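Sensor protein (Bacillus halodurans, PDB 3O5Y) is probably a sensor histidine kinase of a two-component system, passing phosphate from ATP to a protein histidine, of which this chain is the GAF domain. Local coordinates at residues Q59-S64 with I72-T77; L94-V99 with I120-D125; K107-L112 with H136-I141; L19-D24 with L127-Q132. All blocks are in the same frame, centred on the assembly; numbering follows the deposited sequence.

Interaction 1 of 4, residues Q59-S64 with I72-T77; sequences QSLYWS and IFRSLT. With ACT (acetate ion), chain C.
Apolar contact carries the meeting of Leu-61 with Ile-72 and Arg-74. Leu-61 sits in the first turn of helix 61-68, and its two methyls divide the work: CD2 lies 3.5 Å from Ile-72 CG2, while CD1 approaches Arg-74 CB at 4.0 Å. The Leu-61 and Ile-72 side chains run antiparallel, flank to flank. CD2 of Leu-61 also lies over one face of the Arg-74 guanidinium, which two kinks along the arginine chain fold back over the leucine. Ile-72 CD1 also packs against the hydroxyl of Ser-64, 3.6 Å from OG, a van der Waals contact of a methyl with a polar atom; the hydroxyl is turned anti to its own backbone N (chi1 -179°).

No hydrogen bond crosses between the segments; the polar bonds lie at the helix start and at a bound acetate. Ser-60 is the N-cap, its OG accepting from Trp-63 N at 3.0 Å and 174°, a nearly straight bond. Glu-85 adds bonds to Ser-60 OG and to the backbone N of Leu-61 and of Tyr-62. Two residues past the cap, Tyr-62 OH donates to acetate OXT at 2.7 Å, near the ring plane; Ser-27 and Arg-25 also bind this ion, which probably came from the crystallisation liquor.

The chemistry implies a division of labour within the GAF domain: Leu-61 and Ser-64 pack helix 61-68 on the edge strand 72-75, while the Ser-60 cap and the Glu-85 carboxylate take up the first amides of the helix.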
loop_
_atom_site.group_PDB
_atom_site.type_symbol
_atom_site.label_atom_id
_atom_site.label_comp_id
_atom_site.label_asym_id
_atom_site.label_seq_id
_atom_site.Cartn_x
_atom_site.Cartn_y
_atom_site.Cartn_z
ATOM N N GLN A 59 11.478 11.926 3.002
ATOM C CA GLN A 59 10.269 12.464 2.387
ATOM C C GLN A 59 9.303 11.377 1.929
ATOM O O GLN A 59 8.467 11.621 1.048
ATOM C CB GLN A 59 10.630 13.377 1.213
ATOM C CG GLN A 59 11.064 14.772 1.632
ATOM C CD GLN A 59 11.464 15.655 0.453
ATOM O OE1 GLN A 59 10.940 15.521 -0.671
ATOM N NE2 GLN A 59 12.397 16.571 0.704
ATOM N N SER A 60 9.399 10.187 2.525
ATOM C CA SER A 60 8.589 9.054 2.068
ATOM C C SER A 60 7.269 8.875 2.829
ATOM O O SER A 60 7.264 8.679 4.051
ATOM C CB SER A 60 9.392 7.759 2.108
ATOM O OG SER A 60 8.522 6.639 2.011
ATOM N N LEU A 61 6.153 8.923 2.100
ATOM C CA LEU A 61 4.831 8.736 2.717
ATOM C C LEU A 61 4.735 7.314 3.282
ATOM O O LEU A 61 4.264 7.120 4.409
ATOM C CB LEU A 61 3.710 8.956 1.699
ATOM C CG LEU A 61 2.358 9.533 2.152
ATOM C CD1 LEU A 61 1.259 9.196 1.161
ATOM C CD2 LEU A 61 1.953 9.051 3.485
ATOM N N TYR A 62 5.193 6.335 2.503
ATOM C CA TYR A 62 5.134 4.938 2.926
ATOM C C TYR A 62 5.935 4.682 4.227
ATOM O O TYR A 62 5.437 4.025 5.143
ATOM C CB TYR A 62 5.585 3.989 1.805
ATOM C CG TYR A 62 4.755 4.019 0.517
ATOM C CD1 TYR A 62 5.200 3.354 -0.633
ATOM C CD2 TYR A 62 3.555 4.719 0.442
ATOM C CE1 TYR A 62 4.456 3.364 -1.804
ATOM C CE2 TYR A 62 2.801 4.740 -0.729
ATOM C CZ TYR A 62 3.246 4.047 -1.846
ATOM O OH TYR A 62 2.508 4.067 -3.011
ATOM N N TRP A 63 7.156 5.213 4.319
ATOM C CA TRP A 63 7.939 5.075 5.552
ATOM C C TRP A 63 7.320 5.827 6.714
ATOM O O TRP A 63 7.455 5.424 7.873
ATOM C CB TRP A 63 9.370 5.549 5.351
ATOM C CG TRP A 63 10.244 4.486 4.839
ATOM C CD1 TRP A 63 10.696 4.350 3.576
ATOM C CD2 TRP A 63 10.741 3.364 5.570
ATOM N NE1 TRP A 63 11.488 3.234 3.462
ATOM C CE2 TRP A 63 11.529 2.603 4.675
ATOM C CE3 TRP A 63 10.619 2.938 6.905
ATOM C CZ2 TRP A 63 12.199 1.436 5.063
ATOM C CZ3 TRP A 63 11.271 1.781 7.289
ATOM C CH2 TRP A 63 12.057 1.040 6.366
ATOM N N SER A 64 6.625 6.914 6.407
ATOM C CA SER A 64 5.974 7.689 7.437
ATOM C C SER A 64 4.866 6.863 8.110
ATOM O O SER A 64 4.708 6.906 9.330
ATOM C CB SER A 64 5.443 8.981 6.832
ATOM O OG SER A 64 4.827 9.762 7.822
ATOM N N ILE A 72 -2.292 6.265 6.896
ATOM C CA ILE A 72 -2.240 7.637 6.425
ATOM C C ILE A 72 -3.054 7.813 5.157
ATOM O O ILE A 72 -2.939 7.033 4.225
ATOM C CB ILE A 72 -0.803 8.106 6.174
ATOM C CG1 ILE A 72 -0.034 8.140 7.499
ATOM C CG2 ILE A 72 -0.812 9.486 5.502
ATOM C CD1 ILE A 72 1.434 8.532 7.380
ATOM N N PHE A 73 -3.879 8.849 5.137
ATOM C CA PHE A 73 -4.562 9.229 3.934
ATOM C C PHE A 73 -4.011 10.538 3.366
ATOM O O PHE A 73 -3.834 11.508 4.087
ATOM C CB PHE A 73 -6.052 9.382 4.187
ATOM C CG PHE A 73 -6.783 9.947 3.020
ATOM C CD1 PHE A 73 -7.119 9.132 1.943
ATOM C CD2 PHE A 73 -7.091 11.314 2.967
ATOM C CE1 PHE A 73 -7.795 9.655 0.843
ATOM C CE2 PHE A 73 -7.759 11.852 1.880
ATOM C CZ PHE A 73 -8.117 11.029 0.812
ATOM N N ARG A 74 -3.790 10.564 2.056
ATOM C CA ARG A 74 -3.325 11.775 1.415
ATOM C C ARG A 74 -4.000 12.014 0.088
ATOM O O ARG A 74 -4.029 11.152 -0.782
ATOM C CB ARG A 74 -1.801 11.757 1.246
ATOM C CG ARG A 74 -1.154 13.065 1.635
ATOM C CD ARG A 74 -0.820 13.174 3.149
ATOM N NE ARG A 74 0.595 13.501 3.271
ATOM C CZ ARG A 74 1.334 13.334 4.362
ATOM N NH1 ARG A 74 2.629 13.642 4.325
ATOM N NH2 ARG A 74 0.791 12.865 5.485
ATOM N N SER A 75 -4.564 13.200 -0.031
ATOM C CA SER A 75 -5.035 13.744 -1.287
ATOM C C SER A 75 -3.815 14.078 -2.163
ATOM O O SER A 75 -2.827 14.639 -1.679
ATOM C CB SER A 75 -5.842 15.011 -0.989
ATOM O OG SER A 75 -6.809 15.256 -1.981
ATOM N N LEU A 76 -3.869 13.720 -3.441
ATOM C CA LEU A 76 -2.733 13.936 -4.331
ATOM C C LEU A 76 -2.851 15.270 -5.084
ATOM O O LEU A 76 -2.058 15.567 -5.979
ATOM C CB LEU A 76 -2.615 12.772 -5.322
ATOM C CG LEU A 76 -1.570 11.654 -5.198
ATOM C CD1 LEU A 76 -1.224 11.330 -3.775
ATOM C CD2 LEU A 76 -2.055 10.406 -5.910
ATOM N N THR A 77 -3.849 16.065 -4.724
ATOM C CA THR A 77 -4.134 17.292 -5.450
ATOM C C THR A 77 -3.617 18.519 -4.717
ATOM O O THR A 77 -3.654 19.613 -5.273
ATOM C CB THR A 77 -5.633 17.504 -5.653
ATOM O OG1 THR A 77 -6.262 17.597 -4.370
ATOM C CG2 THR A 77 -6.240 16.372 -6.465
HETATM C C ACT C . 4.159 2.890 -5.952
HETATM O O ACT C . 4.898 3.898 -5.720
HETATM O OXT ACT C . 3.384 2.485 -5.033
HETATM C CH3 ACT C . 4.229 2.218 -7.285
#

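Interaction 2 of 4, residues L94-V99 with I120-D125; sequences LKSILV and IDWSLD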
loop_
_atom_site.group_PDB
_atom_site.type_symbol
_atom_site.label_atom_id
_atom_site.label_comp_id
_atom_site.label_asym_id
_atom_site.label_seq_id
_atom_site.Cartn_x
_atom_site.Cartn_y
_atom_site.Cartn_z
ATOM N N LEU A 94 -3.851 8.877 -10.366
ATOM C CA LEU A 94 -4.472 8.729 -9.071
ATOM C C LEU A 94 -4.620 10.091 -8.427
ATOM O O LEU A 94 -3.775 10.953 -8.613
ATOM C CB LEU A 94 -3.657 7.792 -8.185
ATOM C CG LEU A 94 -3.479 6.376 -8.727
ATOM C CD1 LEU A 94 -2.477 5.580 -7.865
ATOM C CD2 LEU A 94 -4.828 5.661 -8.841
ATOM N N LYS A 95 -5.693 10.284 -7.667
ATOM C CA LYS A 95 -5.949 11.573 -7.034
ATOM C C LYS A 95 -5.921 11.483 -5.510
ATOM O O LYS A 95 -6.011 12.492 -4.810
ATOM C CB LYS A 95 -7.281 12.153 -7.528
ATOM C CG LYS A 95 -7.206 12.689 -8.958
ATOM C CD LYS A 95 -8.380 13.632 -9.292
ATOM C CE LYS A 95 -8.171 14.338 -10.655
ATOM N NZ LYS A 95 -6.876 15.105 -10.719
ATOM N N SER A 96 -5.744 10.266 -5.009
ATOM C CA SER A 96 -5.972 9.949 -3.610
ATOM C C SER A 96 -5.191 8.689 -3.283
ATOM O O SER A 96 -5.183 7.757 -4.068
ATOM C CB SER A 96 -7.465 9.703 -3.425
ATOM O OG SER A 96 -7.750 9.100 -2.190
ATOM N N ILE A 97 -4.527 8.656 -2.133
ATOM C CA ILE A 97 -3.805 7.462 -1.720
ATOM C C ILE A 97 -4.072 7.129 -0.246
ATOM O O ILE A 97 -4.061 8.022 0.623
ATOM C CB ILE A 97 -2.272 7.533 -2.092
ATOM C CG1 ILE A 97 -1.645 6.134 -2.115
ATOM C CG2 ILE A 97 -1.484 8.499 -1.199
ATOM C CD1 ILE A 97 -1.956 5.345 -3.393
ATOM N N LEU A 98 -4.371 5.856 0.013
ATOM C CA LEU A 98 -4.503 5.329 1.367
ATOM C C LEU A 98 -3.345 4.351 1.591
ATOM O O LEU A 98 -3.136 3.438 0.809
ATOM C CB LEU A 98 -5.839 4.610 1.536
ATOM C CG LEU A 98 -6.097 4.011 2.918
ATOM C CD1 LEU A 98 -6.209 5.142 3.947
ATOM C CD2 LEU A 98 -7.334 3.125 2.937
ATOM N N VAL A 99 -2.580 4.580 2.643
ATOM C CA VAL A 99 -1.346 3.879 2.891
ATOM C C VAL A 99 -1.512 3.142 4.227
ATOM O O VAL A 99 -1.607 3.744 5.295
ATOM C CB VAL A 99 -0.137 4.880 2.921
ATOM C CG1 VAL A 99 1.167 4.134 3.076
ATOM C CG2 VAL A 99 -0.098 5.736 1.653
ATOM N N ILE A 120 -12.940 10.243 -3.798
ATOM C CA ILE A 120 -14.118 9.812 -3.061
ATOM C C ILE A 120 -13.646 9.384 -1.679
ATOM O O ILE A 120 -12.742 8.571 -1.559
ATOM C CB ILE A 120 -14.845 8.667 -3.838
ATOM C CG1 ILE A 120 -15.438 9.222 -5.145
ATOM C CG2 ILE A 120 -15.915 7.989 -2.981
ATOM C CD1 ILE A 120 -15.675 8.191 -6.214
ATOM N N ASP A 121 -14.230 9.953 -0.633
ATOM C CA ASP A 121 -13.828 9.645 0.736
ATOM C C ASP A 121 -13.864 8.154 1.055
ATOM O O ASP A 121 -14.697 7.405 0.549
ATOM C CB ASP A 121 -14.746 10.343 1.739
ATOM C CG ASP A 121 -14.724 11.853 1.615
ATOM O OD1 ASP A 121 -13.707 12.415 1.169
ATOM O OD2 ASP A 121 -15.732 12.478 1.990
ATOM N N TRP A 122 -12.944 7.741 1.914
ATOM C CA TRP A 122 -12.959 6.416 2.469
ATOM C C TRP A 122 -13.968 6.378 3.608
ATOM O O TRP A 122 -13.897 7.189 4.522
ATOM C CB TRP A 122 -11.550 6.075 2.953
ATOM C CG TRP A 122 -10.669 5.692 1.799
ATOM C CD1 TRP A 122 -9.801 6.492 1.128
ATOM C CD2 TRP A 122 -10.614 4.410 1.156
ATOM N NE1 TRP A 122 -9.193 5.790 0.109
ATOM C CE2 TRP A 122 -9.673 4.508 0.109
ATOM C CE3 TRP A 122 -11.265 3.189 1.370
ATOM C CZ2 TRP A 122 -9.366 3.433 -0.724
ATOM C CZ3 TRP A 122 -10.965 2.128 0.537
ATOM C CH2 TRP A 122 -10.014 2.257 -0.493
ATOM N N SER A 123 -14.917 5.452 3.564
ATOM C CA SER A 123 -15.854 5.316 4.683
ATOM C C SER A 123 -15.201 4.579 5.856
ATOM O O SER A 123 -14.165 3.932 5.693
ATOM C CB SER A 123 -17.106 4.564 4.230
ATOM O OG SER A 123 -16.758 3.229 3.874
ATOM N N LEU A 124 -15.821 4.674 7.030
ATOM C CA LEU A 124 -15.362 4.000 8.239
ATOM C C LEU A 124 -15.450 2.493 8.066
ATOM O O LEU A 124 -14.534 1.764 8.473
ATOM C CB LEU A 124 -16.223 4.419 9.431
ATOM C CG LEU A 124 -15.858 4.166 10.914
ATOM C CD1 LEU A 124 -17.023 3.504 11.646
ATOM C CD2 LEU A 124 -14.537 3.430 11.203
ATOM N N ASP A 125 -16.545 2.027 7.460
ATOM C CA ASP A 125 -16.733 0.605 7.193
ATOM C C ASP A 125 -15.600 0.027 6.339
ATOM O O ASP A 125 -15.090 -1.045 6.631
ATOM C CB ASP A 125 -18.101 0.323 6.535
ATOM C CG ASP A 125 -19.286 0.708 7.436
ATOM O OD1 ASP A 125 -19.209 0.514 8.677
ATOM O OD2 ASP A 125 -20.302 1.221 6.897
HETATM O O HOH W 1 -7.383 6.217 -2.135
#
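Leu-98 of the antiparallel GAF-domain sheet meets Trp-122, which lies just ahead of helix 124-142, in a CH-pi contact. The strand begins at a classic beta bulge, where Lys-95 and Ser-96 both face Arg-116, and Ser-96 and Leu-98 direct their side chains toward the segment 120-125.

Leu-98 can be followed outward. Its CB lies 3.8 Å from Trp-122 NE1, on the pyrrole side of the indole. With CG anti to the backbone N (chi1 -180°), the branch is carried further over the ring system. CD2 then reaches the six-membered ring: it stands 4.0 Å from that ring's centroid and 13° off the normal, the evidence for a methyl placed over the face. The same methyl is 3.9 Å from Trp-122 CE2, at the fusion of the two rings. Leu-127 and Leu-130 of helix 124-142 touch both Leu-98 and Trp-122, tying this pair into the helix-sheet interface.

Between the two segments, the polar link runs along the indole edge. Ser-96 OG lies near the ring plane at 4.3 Å from Trp-122 NE1, and a water fills the link between them. Arg-116 makes a cation-pi contact with the same indole and donates to the backbone O of Ile-120, so the approach to the helix is held from the neighbouring strand as well. Trp-122 NE1 gives its hydrogen to the water at 2.9 Å; that water, in the plane of the indole, is also 2.9 Å from Ser-96 OG.

Interaction 3 of 4, residues K107-L112 with H136-I141; sequences KRVGVL and HLAVSI
Val-109 meets Ile-141 and Ala-138 where strand 108-116 lies against helix 124-142. The tight part is a methyl contact: Val-109 CG1 comes to 3.7 Å from Ile-141 CG2 and 4.0 Å from Ile-141 CD1, and so touches both branches of the isoleucine. Both residues are buried, and their side chains meet at a slant. With CG1 anti to the backbone N (chi1 158°), Val-109 sends its two methyls to different residues one helical turn apart.

The other methyl makes the looser half. Val-109 CG2 stands 4.1 Å from Ala-138 O and 4.5 Å from Ala-138 CB, although these residues have the closest CA atoms across the contact, at 6.3 Å. The short alanine side chain goes with this close backbone approach, although no atom pair here comes nearer than 4.1 Å. On the exposed side of the helix, Val-139 points away from the strand, and Ser-140 OG turns back to donate to His-136 O at 3.2 Å. This donor lies 41° out of the carbonyl plane; the same oxygen also accepts from Ser-140 N.

Val-109 and Gly-110 both face Ile-102 in a classic beta bulge, and Val-109 also bonds through its backbone to Leu-31 on the strand's other side. Ile-102 touches both Val-109 and Ala-138. Beyond them, Ile-141 packs on Phe-28 of strand 25-32 and on Leu-6 of helix 6-20, while Leu-137 rests on Ile-9 and Met-13 of that helix.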
loop_
_atom_site.group_PDB
_atom_site.type_symbol
_atom_site.label_atom_id
_atom_site.label_comp_id
_atom_site.label_asym_id
_atom_site.label_seq_id
_atom_site.Cartn_x
_atom_site.Cartn_y
_atom_site.Cartn_z
ATOM N N LYS A 107 6.994 -7.732 14.096
ATOM C CA LYS A 107 7.734 -6.802 13.226
ATOM C C LYS A 107 6.865 -6.084 12.192
ATOM O O LYS A 107 5.704 -6.451 11.957
ATOM C CB LYS A 107 8.852 -7.554 12.493
ATOM C CG LYS A 107 8.302 -8.588 11.494
ATOM C CD LYS A 107 9.414 -9.304 10.733
ATOM C CE LYS A 107 8.825 -10.357 9.803
ATOM N NZ LYS A 107 9.717 -10.548 8.626
ATOM N N ARG A 108 7.444 -5.053 11.585
ATOM C CA ARG A 108 6.874 -4.433 10.400
ATOM C C ARG A 108 7.142 -5.364 9.253
ATOM O O ARG A 108 8.223 -5.939 9.149
ATOM C CB ARG A 108 7.551 -3.112 10.105
ATOM C CG ARG A 108 7.499 -2.133 11.221
ATOM C CD ARG A 108 8.852 -1.522 11.358
ATOM N NE ARG A 108 8.753 -0.080 11.473
ATOM C CZ ARG A 108 9.751 0.753 11.206
ATOM N NH1 ARG A 108 9.561 2.066 11.331
ATOM N NH2 ARG A 108 10.934 0.270 10.808
ATOM N N VAL A 109 6.155 -5.486 8.382
ATOM C CA VAL A 109 6.160 -6.468 7.317
ATOM C C VAL A 109 6.177 -5.778 5.957
ATOM O O VAL A 109 6.826 -6.246 5.022
ATOM C CB VAL A 109 4.924 -7.398 7.466
ATOM C CG1 VAL A 109 4.559 -8.084 6.160
ATOM C CG2 VAL A 109 5.177 -8.416 8.534
ATOM N N GLY A 110 5.469 -4.661 5.838
ATOM C CA GLY A 110 5.384 -3.994 4.540
ATOM C C GLY A 110 4.385 -2.870 4.533
ATOM O O GLY A 110 4.027 -2.337 5.585
ATOM N N VAL A 111 3.945 -2.493 3.339
ATOM C CA VAL A 111 3.000 -1.403 3.172
ATOM C C VAL A 111 1.986 -1.785 2.112
ATOM O O VAL A 111 2.336 -2.426 1.109
ATOM C CB VAL A 111 3.721 -0.066 2.811
ATOM C CG1 VAL A 111 2.732 1.012 2.313
ATOM C CG2 VAL A 111 4.494 0.458 4.008
ATOM N N LEU A 112 0.720 -1.434 2.360
ATOM C CA LEU A 112 -0.322 -1.514 1.330
ATOM C C LEU A 112 -0.736 -0.103 0.917
ATOM O O LEU A 112 -1.092 0.727 1.762
ATOM C CB LEU A 112 -1.526 -2.307 1.827
ATOM C CG LEU A 112 -2.597 -2.665 0.794
ATOM C CD1 LEU A 112 -2.058 -3.739 -0.133
ATOM C CD2 LEU A 112 -3.840 -3.188 1.467
ATOM N N HIS A 136 -4.565 -9.585 9.328
ATOM C CA HIS A 136 -4.422 -11.025 9.058
ATOM C C HIS A 136 -3.347 -11.253 7.999
ATOM O O HIS A 136 -2.615 -12.240 8.034
ATOM C CB HIS A 136 -5.746 -11.651 8.612
ATOM C CG HIS A 136 -6.734 -11.826 9.719
ATOM N ND1 HIS A 136 -6.580 -12.772 10.713
ATOM C CD2 HIS A 136 -7.899 -11.189 9.985
ATOM C CE1 HIS A 136 -7.603 -12.694 11.550
ATOM N NE2 HIS A 136 -8.410 -11.734 11.136
ATOM N N LEU A 137 -3.232 -10.315 7.075
ATOM C CA LEU A 137 -2.281 -10.435 5.983
ATOM C C LEU A 137 -0.863 -10.467 6.529
ATOM O O LEU A 137 -0.034 -11.237 6.057
ATOM C CB LEU A 137 -2.457 -9.255 5.017
ATOM C CG LEU A 137 -2.117 -9.255 3.521
ATOM C CD1 LEU A 137 -1.059 -8.216 3.190
ATOM C CD2 LEU A 137 -1.781 -10.642 2.963
ATOM N N ALA A 138 -0.600 -9.647 7.544
ATOM C CA ALA A 138 0.716 -9.581 8.168
ATOM C C ALA A 138 1.112 -10.906 8.817
ATOM O O ALA A 138 2.276 -11.302 8.738
ATOM C CB ALA A 138 0.761 -8.471 9.188
ATOM N N VAL A 139 0.147 -11.575 9.458
ATOM C CA VAL A 139 0.403 -12.881 10.050
ATOM C C VAL A 139 0.752 -13.915 8.961
ATOM O O VAL A 139 1.749 -14.643 9.079
ATOM C CB VAL A 139 -0.785 -13.392 10.894
ATOM C CG1 VAL A 139 -0.490 -14.801 11.426
ATOM C CG2 VAL A 139 -1.114 -12.416 12.028
ATOM N N SER A 140 -0.061 -13.940 7.907
ATOM C CA SER A 140 0.089 -14.857 6.784
ATOM C C SER A 140 1.421 -14.685 6.071
ATOM O O SER A 140 2.029 -15.664 5.656
ATOM C CB SER A 140 -1.056 -14.644 5.778
ATOM O OG SER A 140 -2.323 -14.953 6.360
ATOM N N ILE A 141 1.865 -13.441 5.913
ATOM C CA ILE A 141 3.131 -13.169 5.231
ATOM C C ILE A 141 4.294 -13.609 6.102
ATOM O O ILE A 141 5.267 -14.189 5.619
ATOM C CB ILE A 141 3.273 -11.673 4.849
ATOM C CG1 ILE A 141 2.310 -11.321 3.723
ATOM C CG2 ILE A 141 4.703 -11.336 4.414
ATOM C CD1 ILE A 141 2.252 -9.845 3.404
#

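Interaction 4 of 4, residues L19-D24 with L127-Q132; sequences LLVHFD and LAFLEQ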
loop_
_atom_site.group_PDB
_atom_site.type_symbol
_atom_site.label_atom_id
_atom_site.label_comp_id
_atom_site.label_asym_id
_atom_site.label_seq_id
_atom_site.Cartn_x
_atom_site.Cartn_y
_atom_site.Cartn_z
ATOM N N LEU A 19 -13.901 -7.107 -5.139
ATOM C CA LEU A 19 -15.320 -7.402 -4.974
ATOM C C LEU A 19 -15.946 -6.692 -3.804
ATOM O O LEU A 19 -17.175 -6.680 -3.669
ATOM C CB LEU A 19 -15.517 -8.915 -4.793
ATOM C CG LEU A 19 -15.038 -9.770 -5.980
ATOM C CD1 LEU A 19 -14.858 -11.216 -5.607
ATOM C CD2 LEU A 19 -15.952 -9.624 -7.196
ATOM N N LEU A 20 -15.112 -6.100 -2.957
ATOM C CA LEU A 20 -15.559 -5.608 -1.659
ATOM C C LEU A 20 -15.346 -4.113 -1.439
ATOM O O LEU A 20 -16.074 -3.477 -0.656
ATOM C CB LEU A 20 -14.848 -6.394 -0.562
ATOM C CG LEU A 20 -15.320 -7.850 -0.474
ATOM C CD1 LEU A 20 -14.420 -8.657 0.449
ATOM C CD2 LEU A 20 -16.765 -7.904 -0.012
ATOM N N VAL A 21 -14.348 -3.560 -2.123
ATOM C CA VAL A 21 -13.875 -2.224 -1.826
ATOM C C VAL A 21 -13.576 -1.491 -3.111
ATOM O O VAL A 21 -12.909 -2.019 -3.990
ATOM C CB VAL A 21 -12.632 -2.297 -0.912
ATOM C CG1 VAL A 21 -11.909 -0.994 -0.884
ATOM C CG2 VAL A 21 -13.047 -2.671 0.511
ATOM N N HIS A 22 -14.100 -0.281 -3.235
ATOM C CA HIS A 22 -13.825 0.571 -4.401
ATOM C C HIS A 22 -12.370 1.072 -4.439
ATOM O O HIS A 22 -11.909 1.708 -3.508
ATOM C CB HIS A 22 -14.798 1.759 -4.416
ATOM C CG HIS A 22 -14.448 2.819 -5.417
ATOM N ND1 HIS A 22 -14.629 4.167 -5.168
ATOM C CD2 HIS A 22 -13.924 2.734 -6.666
ATOM C CE1 HIS A 22 -14.222 4.862 -6.216
ATOM N NE2 HIS A 22 -13.793 4.017 -7.140
ATOM N N PHE A 23 -11.657 0.768 -5.516
ATOM C CA PHE A 23 -10.302 1.255 -5.702
ATOM C C PHE A 23 -9.902 1.013 -7.140
ATOM O O PHE A 23 -10.494 0.173 -7.816
ATOM C CB PHE A 23 -9.317 0.542 -4.778
ATOM C CG PHE A 23 -9.052 -0.896 -5.158
ATOM C CD1 PHE A 23 -9.922 -1.904 -4.764
ATOM C CD2 PHE A 23 -7.942 -1.236 -5.929
ATOM C CE1 PHE A 23 -9.693 -3.229 -5.120
ATOM C CE2 PHE A 23 -7.704 -2.563 -6.292
ATOM C CZ PHE A 23 -8.586 -3.563 -5.878
ATOM N N ASP A 24 -8.866 1.710 -7.594
ATOM C CA ASP A 24 -8.430 1.601 -8.960
ATOM C C ASP A 24 -7.049 0.968 -9.049
ATOM O O ASP A 24 -6.748 0.285 -10.032
ATOM C CB ASP A 24 -8.444 2.981 -9.620
ATOM C CG ASP A 24 -9.821 3.643 -9.553
ATOM O OD1 ASP A 24 -9.939 4.705 -8.901
ATOM O OD2 ASP A 24 -10.795 3.090 -10.120
ATOM N N LEU A 127 -12.558 1.313 5.924
ATOM C CA LEU A 127 -11.300 1.400 6.660
ATOM C C LEU A 127 -11.191 0.339 7.745
ATOM O O LEU A 127 -10.126 -0.236 7.919
ATOM C CB LEU A 127 -11.045 2.806 7.242
ATOM C CG LEU A 127 -10.859 3.942 6.221
ATOM C CD1 LEU A 127 -11.089 5.307 6.861
ATOM C CD2 LEU A 127 -9.487 3.914 5.598
ATOM N N ALA A 128 -12.274 0.093 8.479
ATOM C CA ALA A 128 -12.291 -0.976 9.502
ATOM C C ALA A 128 -12.065 -2.328 8.850
ATOM O O ALA A 128 -11.243 -3.125 9.327
ATOM C CB ALA A 128 -13.592 -0.988 10.285
ATOM N N PHE A 129 -12.753 -2.560 7.735
ATOM C CA PHE A 129 -12.614 -3.818 7.009
ATOM C C PHE A 129 -11.183 -4.023 6.503
ATOM O O PHE A 129 -10.609 -5.062 6.722
ATOM C CB PHE A 129 -13.636 -3.911 5.867
ATOM C CG PHE A 129 -13.471 -5.128 5.019
ATOM C CD1 PHE A 129 -12.860 -5.039 3.769
ATOM C CD2 PHE A 129 -13.922 -6.379 5.475
ATOM C CE1 PHE A 129 -12.694 -6.161 2.983
ATOM C CE2 PHE A 129 -13.766 -7.533 4.698
ATOM C CZ PHE A 129 -13.148 -7.435 3.452
ATOM N N LEU A 130 -10.609 -3.030 5.840
ATOM C CA LEU A 130 -9.218 -3.107 5.376
ATOM C C LEU A 130 -8.197 -3.377 6.472
ATOM O O LEU A 130 -7.261 -4.155 6.259
ATOM C CB LEU A 130 -8.815 -1.828 4.640
ATOM C CG LEU A 130 -9.410 -1.713 3.241
ATOM C CD1 LEU A 130 -9.154 -0.329 2.702
ATOM C CD2 LEU A 130 -8.855 -2.788 2.293
ATOM N N GLU A 131 -8.368 -2.725 7.621
ATOM C CA GLU A 131 -7.411 -2.844 8.726
ATOM C C GLU A 131 -7.391 -4.282 9.276
ATOM O O GLU A 131 -6.321 -4.840 9.558
ATOM C CB GLU A 131 -7.718 -1.834 9.852
ATOM N N GLN A 132 -8.577 -4.868 9.400
ATOM C CA GLN A 132 -8.715 -6.217 9.901
ATOM C C GLN A 132 -8.107 -7.172 8.864
ATOM O O GLN A 132 -7.294 -8.044 9.205
ATOM C CB GLN A 132 -10.186 -6.498 10.263
ATOM C CG GLN A 132 -10.738 -7.890 9.961
ATOM C CD GLN A 132 -11.350 -7.975 8.569
ATOM O OE1 GLN A 132 -12.121 -7.101 8.166
ATOM N NE2 GLN A 132 -11.004 -9.014 7.828
#
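Phe-129, Val-21 and Leu-20 join the end of helix 6-20 and the chain that follows it to helix 124-142, the two long helices of this GAF domain. Phe-129 has the most surface buried here, followed by Val-21 and Leu-20, and the contact has no hydrogen bond across it.

The ring of Phe-129 is extended from its helix with CG anti to the backbone N (chi1 175°), which swings the ring out to the opposing segment, from CD1 to CZ. Two residues share that ring. Val-21, itself buried, brings CG2 to 4.0 Å from Phe-129 CD1, near the root of the ring. Leu-20 takes the far end and crosses the phenylalanine side chain at about a right angle; its CB is 4.2 Å from Phe-129 CE1. Both methyls approach the ring obliquely.

Burial differs across the contact. Leu-20 is exposed and Phe-129 partly so, whereas Val-21 is covered and also touches Trp-122. Leu-130 follows Phe-129 on the helix and packs on Leu-17, Ile-114 and Leu-98, linking this surface to the core between helices and sheet. Past Val-21, the chain turns toward strand 25-32, and Asp-24 OD1 accepts from the backbone N of Lys-117.

The closest approach lies at the outer end of the ring: Leu-20 CD1 is 3.5 Å from Phe-129 CZ and 4.0 Å from Phe-129 CE1.

In the fold
All four contacts belong to one GAF domain; interactions 1, 2 and 3 reach its antiparallel sheet. Interactions 2, 3 and 4 share helix 124-142; interactions 2 and 4 have centres about 9 Å apart and touch, whereas 2 and 3 are about 20 Å apart, on opposite sides of the chain's centre. Interaction 1 uses helix 61-68 and edge strand 72-75, whose neighbour, strand 96-103, carries interaction 2, about 12 Å away between centres. Along the chain, interaction 1 closes before interaction 2 opens, the segments of interactions 2 and 3 alternate, and interaction 4 spans both 1 and 2. The terminal helix is thereby tied to sheet and first helix, and helix 61-68 packs on the same sheet, interaction 1 touching 2 and 3.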